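PDB 6XG7: thin, isoform D from Drosophila melanogaster, which probably serves as a zinc-binding ubiquitin-protein ligase, this chain being its NHL-repeat region, folded as a six-bladed beta-propeller that is a likely protein-binding part. Local coordinates for residues A[127-132]-A[137-142]; A[163-168]-A[174-179]; A[26-31]-A[292-297]; A[58-63]-A[98-103]. All coordinates share one frame; numbering follows the deposited sequence. Where two conformers were deposited one is given.

Contact 1 (A[127-132]-A[137-142]); sequences RAFGSQ and GKFNYP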
# COMPACT_ATOMS: atom_id res chain seq x y z
N ARG A 127 2.93 17.15 -10.99
CA ARG A 127 3.66 17.88 -9.96
C ARG A 127 4.43 16.91 -9.09
O ARG A 127 4.08 15.73 -8.96
CB ARG A 127 2.73 18.72 -9.09
CG ARG A 127 1.78 17.92 -8.24
CD ARG A 127 0.87 18.84 -7.43
NE ARG A 127 -0.06 19.56 -8.29
CZ ARG A 127 -1.26 19.11 -8.66
NH1 ARG A 127 -1.72 17.94 -8.24
NH2 ARG A 127 -2.01 19.86 -9.45
N ALA A 128 5.45 17.45 -8.44
CA ALA A 128 6.22 16.76 -7.42
C ALA A 128 6.28 17.64 -6.19
O ALA A 128 6.31 18.87 -6.29
CB ALA A 128 7.65 16.44 -7.88
N PHE A 129 6.27 17.01 -5.02
CA PHE A 129 6.48 17.76 -3.79
C PHE A 129 7.30 16.93 -2.83
O PHE A 129 7.21 15.70 -2.81
CB PHE A 129 5.18 18.26 -3.15
CG PHE A 129 4.19 17.18 -2.76
CD1 PHE A 129 3.24 16.70 -3.66
CD2 PHE A 129 4.18 16.69 -1.47
CE1 PHE A 129 2.31 15.74 -3.27
CE2 PHE A 129 3.25 15.73 -1.08
CZ PHE A 129 2.32 15.25 -1.98
N GLY A 130 8.11 17.63 -2.05
CA GLY A 130 8.94 17.01 -1.05
C GLY A 130 10.39 16.89 -1.47
O GLY A 130 10.74 16.92 -2.66
N SER A 131 11.25 16.80 -0.47
CA SER A 131 12.66 16.49 -0.64
C SER A 131 13.13 15.86 0.67
O SER A 131 12.37 15.76 1.64
CB SER A 131 13.48 17.73 -1.00
OG SER A 131 13.39 18.72 0.01
N GLN A 132 14.38 15.42 0.69
CA GLN A 132 14.88 14.67 1.83
C GLN A 132 15.08 15.56 3.05
O GLN A 132 15.68 16.64 2.96
CB GLN A 132 16.19 13.97 1.45
CG GLN A 132 16.68 13.02 2.50
CD GLN A 132 17.68 13.66 3.43
OE1 GLN A 132 18.56 14.39 2.99
NE2 GLN A 132 17.55 13.39 4.72
N GLY A 137 6.76 18.56 5.35
CA GLY A 137 6.81 18.48 3.90
C GLY A 137 8.07 17.87 3.33
O GLY A 137 8.19 17.77 2.11
N LYS A 138 9.02 17.48 4.17
CA LYS A 138 10.19 16.74 3.76
C LYS A 138 10.10 15.32 4.30
O LYS A 138 9.43 15.07 5.30
CB LYS A 138 11.45 17.43 4.24
CG LYS A 138 11.69 18.78 3.56
CD LYS A 138 13.06 19.31 3.81
CE LYS A 138 13.23 20.67 3.15
NZ LYS A 138 14.60 21.19 3.38
N PHE A 139 10.77 14.39 3.62
CA PHE A 139 10.65 12.97 3.90
C PHE A 139 12.00 12.32 4.11
O PHE A 139 13.03 12.74 3.57
CB PHE A 139 9.98 12.22 2.74
CG PHE A 139 8.65 12.78 2.32
CD1 PHE A 139 7.53 12.52 3.07
CD2 PHE A 139 8.52 13.53 1.18
CE1 PHE A 139 6.28 13.01 2.69
CE2 PHE A 139 7.29 14.02 0.79
CZ PHE A 139 6.16 13.76 1.57
N ASN A 140 11.97 11.21 4.84
CA ASN A 140 13.07 10.25 4.84
C ASN A 140 12.46 8.91 4.47
O ASN A 140 11.99 8.17 5.34
CB ASN A 140 13.82 10.20 6.17
CG ASN A 140 14.87 11.27 6.29
OD1 ASN A 140 15.75 11.39 5.45
ND2 ASN A 140 14.80 12.04 7.37
N TYR A 141 12.46 8.62 3.17
CA TYR A 141 11.99 7.38 2.57
C TYR A 141 10.47 7.30 2.64
O TYR A 141 9.91 6.49 3.39
CB TYR A 141 12.63 6.14 3.18
CG TYR A 141 14.13 6.23 3.19
CD1 TYR A 141 14.90 5.96 2.05
CD2 TYR A 141 14.80 6.62 4.34
CE1 TYR A 141 16.29 6.07 2.07
CE2 TYR A 141 16.17 6.75 4.36
CZ TYR A 141 16.91 6.47 3.24
OH TYR A 141 18.27 6.61 3.32
N PRO A 142 9.76 8.12 1.87
CA PRO A 142 8.31 7.94 1.78
C PRO A 142 8.01 6.59 1.17
O PRO A 142 8.65 6.17 0.20
CB PRO A 142 7.87 9.08 0.86
CG PRO A 142 9.04 9.30 -0.04
CD PRO A 142 10.27 9.03 0.82
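Ser131 and Phe139 join the two backbones: the amide N of Phe139 donates to the carbonyl O of Ser131 at 2.9 Å, nearly straight with 163° at the hydrogen. A second, side-chain bond follows one residue further on in each segment. There Gln132 NE2 donates to Asn140 OD1 over 2.8 Å, meeting a lone pair in the carbonyl plane, although the two amide planes are turned 37° apart. Gln132 has CG anti to its backbone N (chi1 -172°) and then bends at chi2, which swings the amide back to Asn140. The Asn140 amide is used at both ends, since ND2 donates to Asn160 OD1. Here the chain leaves the edge strand 125-129 of one propeller blade and turns toward 142-147, the first strand of the next. Replacing Asn140 with an alanine would probably leave Gln132 NE2 and Asn160 OD1 without these mates and free the Gln132 amide to turn. Backbone oxygens also take CA-H contacts, Gly137 O from Gly130 CA (3.3 Å) and Phe139 O from Gln132 CA (3.2 Å). The ring of Phe139 sets its edge toward Phe129 O, with CE2 4.0 Å from that oxygen. Behind the turn, Gln164 satisfies Gly137 N through OE1 and Lys138 O through NE2, while Asp157 OD1 accepts from Asn140 N.

Contact 2 (A[163-168]-A[174-179]); sequences VQVFQS and GKFGSC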
# COMPACT_ATOMS: atom_id res chain seq x y z
N VAL A 163 3.24 9.89 9.79
CA VAL A 163 2.37 10.10 8.64
C VAL A 163 2.30 11.60 8.41
O VAL A 163 2.12 12.37 9.36
CB VAL A 163 0.97 9.53 8.93
CG1 VAL A 163 0.01 9.88 7.82
CG2 VAL A 163 1.04 8.04 9.11
N GLN A 164 2.42 12.01 7.16
CA GLN A 164 2.20 13.39 6.78
C GLN A 164 1.01 13.46 5.83
O GLN A 164 0.77 12.56 5.01
CB GLN A 164 3.42 14.01 6.12
CG GLN A 164 4.63 14.14 7.00
CD GLN A 164 5.67 15.04 6.38
OE1 GLN A 164 5.47 16.25 6.28
NE2 GLN A 164 6.76 14.45 5.91
N VAL A 165 0.25 14.55 5.94
CA VAL A 165 -0.99 14.77 5.22
C VAL A 165 -0.85 16.04 4.39
O VAL A 165 -0.38 17.07 4.89
CB VAL A 165 -2.21 14.87 6.17
CG1 VAL A 165 -3.50 14.93 5.37
CG2 VAL A 165 -2.22 13.69 7.15
N PHE A 166 -1.30 15.97 3.14
CA PHE A 166 -1.16 17.03 2.16
C PHE A 166 -2.47 17.23 1.42
O PHE A 166 -3.26 16.30 1.25
CB PHE A 166 -0.08 16.68 1.11
CG PHE A 166 1.25 16.39 1.71
CD1 PHE A 166 1.55 15.12 2.17
CD2 PHE A 166 2.18 17.40 1.89
CE1 PHE A 166 2.77 14.87 2.77
CE2 PHE A 166 3.39 17.13 2.48
CZ PHE A 166 3.68 15.87 2.93
N GLN A 167 -2.68 18.45 0.94
CA GLN A 167 -3.69 18.65 -0.09
C GLN A 167 -3.25 17.96 -1.37
O GLN A 167 -2.10 17.55 -1.54
CB GLN A 167 -3.87 20.14 -0.37
CG GLN A 167 -4.39 20.93 0.81
CD GLN A 167 -4.62 22.37 0.47
OE1 GLN A 167 -5.17 22.68 -0.59
NE2 GLN A 167 -4.21 23.28 1.34
N SER A 168 -4.18 17.85 -2.32
CA SER A 168 -3.87 17.14 -3.55
C SER A 168 -2.78 17.84 -4.36
O SER A 168 -2.17 17.19 -5.22
CB SER A 168 -5.13 16.94 -4.39
OG SER A 168 -5.59 18.19 -4.89
N GLY A 174 -0.75 18.55 7.76
CA GLY A 174 -0.45 18.17 9.12
C GLY A 174 0.30 16.86 9.16
O GLY A 174 0.64 16.28 8.13
N LYS A 175 0.58 16.40 10.38
CA LYS A 175 1.36 15.18 10.55
C LYS A 175 1.06 14.60 11.92
O LYS A 175 0.57 15.30 12.81
CB LYS A 175 2.87 15.46 10.42
CG LYS A 175 3.44 16.34 11.53
CD LYS A 175 4.93 16.62 11.31
CE LYS A 175 5.58 17.38 12.47
NZ LYS A 175 5.13 18.78 12.50
N PHE A 176 1.38 13.31 12.07
CA PHE A 176 1.26 12.65 13.36
C PHE A 176 2.18 11.44 13.39
O PHE A 176 2.54 10.89 12.35
CB PHE A 176 -0.19 12.28 13.71
CG PHE A 176 -0.91 11.52 12.65
CD1 PHE A 176 -0.91 10.14 12.64
CD2 PHE A 176 -1.66 12.19 11.69
CE1 PHE A 176 -1.61 9.44 11.67
CE2 PHE A 176 -2.35 11.51 10.73
CZ PHE A 176 -2.33 10.13 10.71
N GLY A 177 2.57 11.07 14.59
CA GLY A 177 3.41 9.91 14.81
C GLY A 177 4.83 10.30 15.15
O GLY A 177 5.37 11.31 14.67
N SER A 178 5.46 9.47 15.97
CA SER A 178 6.87 9.60 16.27
C SER A 178 7.37 8.25 16.78
O SER A 178 6.59 7.32 17.00
CB SER A 178 7.12 10.73 17.28
OG SER A 178 6.37 10.51 18.44
N CYS A 179 8.68 8.17 16.96
CA CYS A 179 9.32 6.90 17.25
C CYS A 179 8.86 6.33 18.58
O CYS A 179 8.70 7.05 19.57
CB CYS A 179 10.83 7.11 17.31
SG CYS A 179 11.35 8.23 18.65
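The antiparallel hairpin of strands 162-166 and 172-179 forms the outer half of a propeller blade; within it, 163-166 and 174-176 run at 163° to each other. Val163 and Phe176 make a hydrogen-bonded pair, with Val163 N to Phe176 O at 2.8 Å and the return bond, Phe176 N to Val163 O, at 3.0 Å. Val165 and Gly174 form the next such pair; its Gly174 N to Val165 O bond is the longest of the four, at 3.3 Å. On the face bearing Val163, Val165 and Phe176, the Phe176 ring lies alongside Val163, whose CB sits over one ring face in a CH-pi contact, 4.0 Å from the centroid. Phe176 holds its CG between the backbone N and the carbonyl carbon (chi1 51°), a torsion that lays the ring along the neighbouring strand. Val163 CG1 adds a touch at CZ, 3.7 Å away, and Val165 CG2 reaches CE2 of the same ring obliquely. Gln164 and Lys175 occupy the other face as a non-hydrogen-bonded pair, CG of the first meeting CB of the second at 4.1 Å. Their polar ends go elsewhere: the Gln164 amide to Gly137, Lys138 and Asp157, Lys175 NZ to a salt bridge with Asp136. Strand 153-157 flanks 162-166 within the blade, while Ile192 of strand 185-194 touches Val163 and Phe213 of strand 209-214 meets the Phe176 ring.

Contact 3 (A[26-31]-A[292-297]); sequences LRKRQQ and GNILVC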
# COMPACT_ATOMS: atom_id res chain seq x y z
N LEU A 26 -14.63 -15.00 3.62
CA LEU A 26 -14.40 -16.29 4.27
C LEU A 26 -14.00 -17.39 3.29
O LEU A 26 -13.34 -18.35 3.70
CB LEU A 26 -15.63 -16.69 5.08
CG LEU A 26 -15.80 -15.89 6.38
CD1 LEU A 26 -17.17 -16.12 7.00
CD2 LEU A 26 -14.71 -16.23 7.37
N ARG A 27 -14.37 -17.25 2.01
CA ARG A 27 -14.02 -18.24 1.00
C ARG A 27 -12.60 -18.11 0.47
O ARG A 27 -12.13 -19.03 -0.21
CB ARG A 27 -14.95 -18.10 -0.21
CG ARG A 27 -16.38 -18.54 -0.01
CD ARG A 27 -17.18 -18.03 -1.18
NE ARG A 27 -18.59 -18.40 -1.14
CZ ARG A 27 -19.49 -17.88 -1.97
NH1 ARG A 27 -19.12 -16.98 -2.88
NH2 ARG A 27 -20.76 -18.26 -1.89
N LYS A 28 -11.91 -16.99 0.73
CA LYS A 28 -10.62 -16.75 0.09
C LYS A 28 -9.59 -17.81 0.45
O LYS A 28 -9.43 -18.17 1.63
CB LYS A 28 -10.09 -15.38 0.51
CG LYS A 28 -10.96 -14.20 0.10
CD LYS A 28 -11.02 -14.03 -1.41
CE LYS A 28 -11.84 -12.80 -1.79
NZ LYS A 28 -12.25 -12.82 -3.21
N ARG A 29 -8.87 -18.28 -0.56
CA ARG A 29 -7.76 -19.22 -0.36
C ARG A 29 -7.05 -19.48 -1.68
O ARG A 29 -5.82 -19.34 -1.77
CB ARG A 29 -8.26 -20.54 0.23
CG ARG A 29 -7.15 -21.53 0.62
CD ARG A 29 -7.70 -22.70 1.44
N GLN A 30 -7.80 -19.86 -2.70
CA GLN A 30 -7.25 -20.26 -3.98
C GLN A 30 -7.07 -19.03 -4.87
O GLN A 30 -8.01 -18.26 -5.06
CB GLN A 30 -8.22 -21.24 -4.64
CG GLN A 30 -8.05 -21.45 -6.15
CD GLN A 30 -6.81 -22.25 -6.50
OE1 GLN A 30 -5.78 -21.69 -6.88
NE2 GLN A 30 -6.92 -23.57 -6.39
N GLN A 31 -5.87 -18.84 -5.42
CA GLN A 31 -5.70 -17.69 -6.30
C GLN A 31 -6.51 -17.87 -7.58
O GLN A 31 -6.68 -18.99 -8.10
CB GLN A 31 -4.23 -17.34 -6.56
CG GLN A 31 -3.52 -18.16 -7.60
CD GLN A 31 -2.01 -17.94 -7.61
OE1 GLN A 31 -1.35 -17.82 -6.56
NE2 GLN A 31 -1.45 -17.89 -8.80
N GLY A 292 -14.50 -7.46 -4.47
CA GLY A 292 -13.95 -8.24 -3.40
C GLY A 292 -12.72 -9.06 -3.75
O GLY A 292 -12.21 -9.76 -2.89
N ASN A 293 -12.22 -8.96 -4.98
CA ASN A 293 -10.97 -9.64 -5.31
C ASN A 293 -9.83 -8.93 -4.58
O ASN A 293 -9.70 -7.71 -4.65
CB ASN A 293 -10.72 -9.61 -6.82
CG ASN A 293 -11.63 -10.56 -7.58
OD1 ASN A 293 -12.42 -11.30 -7.01
ND2 ASN A 293 -11.52 -10.51 -8.89
N ILE A 294 -9.00 -9.72 -3.88
CA ILE A 294 -7.86 -9.22 -3.12
C ILE A 294 -6.62 -9.38 -3.98
O ILE A 294 -6.36 -10.47 -4.50
CB ILE A 294 -7.71 -10.00 -1.81
CG1 ILE A 294 -8.96 -9.89 -0.95
CG2 ILE A 294 -6.48 -9.51 -1.03
CD1 ILE A 294 -8.97 -10.89 0.20
N LEU A 295 -5.86 -8.30 -4.14
CA LEU A 295 -4.63 -8.27 -4.92
C LEU A 295 -3.46 -8.18 -3.95
O LEU A 295 -3.49 -7.36 -3.03
CB LEU A 295 -4.57 -7.04 -5.83
CG LEU A 295 -5.65 -6.61 -6.78
CD1 LEU A 295 -6.93 -6.41 -6.08
CD2 LEU A 295 -5.19 -5.31 -7.42
N VAL A 296 -2.42 -8.95 -4.21
CA VAL A 296 -1.28 -9.10 -3.29
C VAL A 296 0.01 -9.02 -4.10
O VAL A 296 0.17 -9.75 -5.09
CB VAL A 296 -1.42 -10.46 -2.57
CG1 VAL A 296 -0.30 -10.70 -1.60
CG2 VAL A 296 -2.79 -10.59 -1.86
N CYS A 297 0.89 -8.16 -3.70
CA CYS A 297 2.24 -8.14 -4.31
C CYS A 297 3.27 -9.02 -3.51
O CYS A 297 3.49 -8.98 -2.22
CB CYS A 297 2.74 -6.72 -4.21
SG CYS A 297 4.37 -6.71 -4.91
O HOH W 1 -14.21 -11.53 -4.96
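The backbones of 26-31, a loop ahead of strand 33-36, and of 292-297 stay well apart, the closest CA atoms being those of Lys28 and Ile294 at 8.6 Å. Lys28 spans the distance almost alone. Its CG lies anti to the carbonyl carbon, and the chain bends once at chi2 (-66°) before running on extended to the amino group. NZ donates to Gly292 O at 3.1 Å, approaching from above the carbonyl plane, 53° out of it. A water accepts from NZ at 2.9 Å and donates to Asn293 OD1 at 2.7 Å, so the asparagine is tied to the lysine indirectly. The same amino group forms a salt bridge with OXT of Phe307, the C-terminal carboxylate, which probably helps to balance the charge of an ammonium on a buried residue. Along the aliphatic part, CD1 of Ile294 packs across the lysine chain, 3.9 Å from CG and 4.0 Å from CE, and Phe270 of strand 266-273 touches both Lys28 and Ile294. A methionine in place of Lys28 would probably leave the terminal carboxylate without this positive mate and Gly292 O without this donor. Gly292 itself has a positive phi that favours glycine, in the turn leading to strand 294-298. Just beyond Lys28, strand 33-36 pairs with 303-306 at the edge of the last blade, the N-to-C-terminal "velcro" closure characteristic of beta-propellers.

Contact 4 (A[58-63]-A[98-103]); sequences SIVVAD and VAVNRI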
# COMPACT_ATOMS: atom_id res chain seq x y z
N SER A 58 -8.80 -1.58 -12.48
CA SER A 58 -7.46 -1.74 -13.01
C SER A 58 -6.50 -2.07 -11.88
O SER A 58 -6.72 -1.71 -10.72
CB SER A 58 -7.03 -0.46 -13.71
OG SER A 58 -7.03 0.60 -12.78
N ILE A 59 -5.44 -2.78 -12.24
CA ILE A 59 -4.41 -3.24 -11.30
C ILE A 59 -3.17 -2.40 -11.56
O ILE A 59 -2.60 -2.43 -12.66
CB ILE A 59 -4.10 -4.73 -11.52
CG1 ILE A 59 -5.35 -5.56 -11.28
CG2 ILE A 59 -2.94 -5.17 -10.62
CD1 ILE A 59 -5.21 -7.03 -11.69
N VAL A 60 -2.75 -1.65 -10.55
CA VAL A 60 -1.69 -0.66 -10.68
C VAL A 60 -0.53 -1.11 -9.79
O VAL A 60 -0.70 -1.28 -8.58
CB VAL A 60 -2.21 0.72 -10.26
CG1 VAL A 60 -1.11 1.76 -10.37
CG2 VAL A 60 -3.43 1.10 -11.11
N VAL A 61 0.65 -1.30 -10.39
CA VAL A 61 1.78 -1.92 -9.71
C VAL A 61 2.98 -0.99 -9.71
O VAL A 61 3.40 -0.51 -10.77
CB VAL A 61 2.17 -3.26 -10.36
CG1 VAL A 61 3.30 -3.95 -9.57
CG2 VAL A 61 0.95 -4.17 -10.48
N ALA A 62 3.53 -0.73 -8.53
CA ALA A 62 4.80 -0.02 -8.38
C ALA A 62 5.92 -1.04 -8.60
O ALA A 62 6.24 -1.83 -7.71
CB ALA A 62 4.90 0.61 -6.99
N ASP A 63 6.49 -1.04 -9.80
CA ASP A 63 7.49 -2.02 -10.22
C ASP A 63 8.86 -1.44 -9.86
O ASP A 63 9.60 -0.91 -10.69
CB ASP A 63 7.32 -2.28 -11.71
CG ASP A 63 8.22 -3.36 -12.21
OD1 ASP A 63 8.80 -4.07 -11.37
OD2 ASP A 63 8.32 -3.48 -13.46
N VAL A 98 2.05 3.31 -4.30
CA VAL A 98 1.26 3.93 -5.36
C VAL A 98 -0.20 3.93 -4.94
O VAL A 98 -0.67 2.99 -4.28
CB VAL A 98 1.46 3.22 -6.73
CG1 VAL A 98 1.02 1.78 -6.69
CG2 VAL A 98 0.73 3.99 -7.85
N ALA A 99 -0.91 4.99 -5.32
CA ALA A 99 -2.34 5.12 -5.09
C ALA A 99 -2.97 5.78 -6.30
O ALA A 99 -2.30 6.47 -7.08
CB ALA A 99 -2.64 5.96 -3.84
N VAL A 100 -4.28 5.59 -6.45
CA VAL A 100 -5.07 6.28 -7.46
C VAL A 100 -6.16 7.04 -6.73
O VAL A 100 -6.85 6.47 -5.89
CB VAL A 100 -5.66 5.32 -8.51
CG1 VAL A 100 -6.38 6.14 -9.59
CG2 VAL A 100 -4.57 4.46 -9.14
N ASN A 101 -6.32 8.33 -7.05
CA ASN A 101 -7.29 9.14 -6.34
C ASN A 101 -8.64 9.16 -7.04
O ASN A 101 -8.88 8.50 -8.06
CB ASN A 101 -6.74 10.53 -6.04
CG ASN A 101 -6.71 11.45 -7.24
OD1 ASN A 101 -7.21 11.13 -8.33
ND2 ASN A 101 -6.16 12.63 -7.04
N ARG A 102 -9.55 9.97 -6.49
CA ARG A 102 -10.94 9.98 -6.92
C ARG A 102 -11.13 10.49 -8.35
O ARG A 102 -12.18 10.24 -8.94
CB ARG A 102 -11.76 10.87 -5.97
N ILE A 103 -10.17 11.19 -8.92
CA ILE A 103 -10.26 11.67 -10.30
C ILE A 103 -9.26 10.96 -11.21
O ILE A 103 -8.93 11.45 -12.30
CB ILE A 103 -10.15 13.19 -10.38
CG1 ILE A 103 -8.88 13.70 -9.68
CG2 ILE A 103 -11.40 13.83 -9.80
CD1 ILE A 103 -8.52 15.12 -10.06
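Val60 and Val98 cross at a slant with their methyl groups leading, Val60 CG1 meeting Val98 CG2 at 3.8 Å. The second branch of Val60 is turned to another neighbour: its CG2 approaches Val100 CG2 at 4.1 Å, again obliquely. Val60 thus divides its two methyls between residues that alternate along strand 98-100 and project on the same side of it. Val98 likewise uses both of its branches, because CG1, set between the backbone N and the carbonyl carbon (chi1 61°), faces Ala62 CB at 4.1 Å and also nears the backbone of strand 58-63. The strands run 153° apart in direction, but their axes come no nearer than 7.5 Å, a spacing filled by side chains and too wide for backbone pairing. Tyr106 of strand 106-110 touches both Val60 and Val100, and Ile108 of that strand touches Val98. Next to Val100, a tetraethylene glycol, probably from the crystallisation liquor, is hydrogen-bonded to its carbonyl O. Aliphatic side chains meshing between the sheets of successive blades, near the propeller's centre, are the usual blade-to-blade interface of this fold.

Contact 4 lies nearest the middle of the propeller and is wholly apolar, two sheets meeting by methyl groups. Contact 2 is also buried but belongs to a single blade, where backbone pairing does most of the work. Contact 1, at the surface, holds the turn between blades with a backbone bond and a side-chain amide pair; it touches contact 2 directly, Phe129 packing on Phe166. Contact 3 is buried but charged, and lies on the other side of the chain's centre from contacts 1 and 2, some 33 and 31 Å away between centres. The long chain segment that it closes contains the other three contacts in sequence, and it meets contact 4 through Leu295 and Ile59.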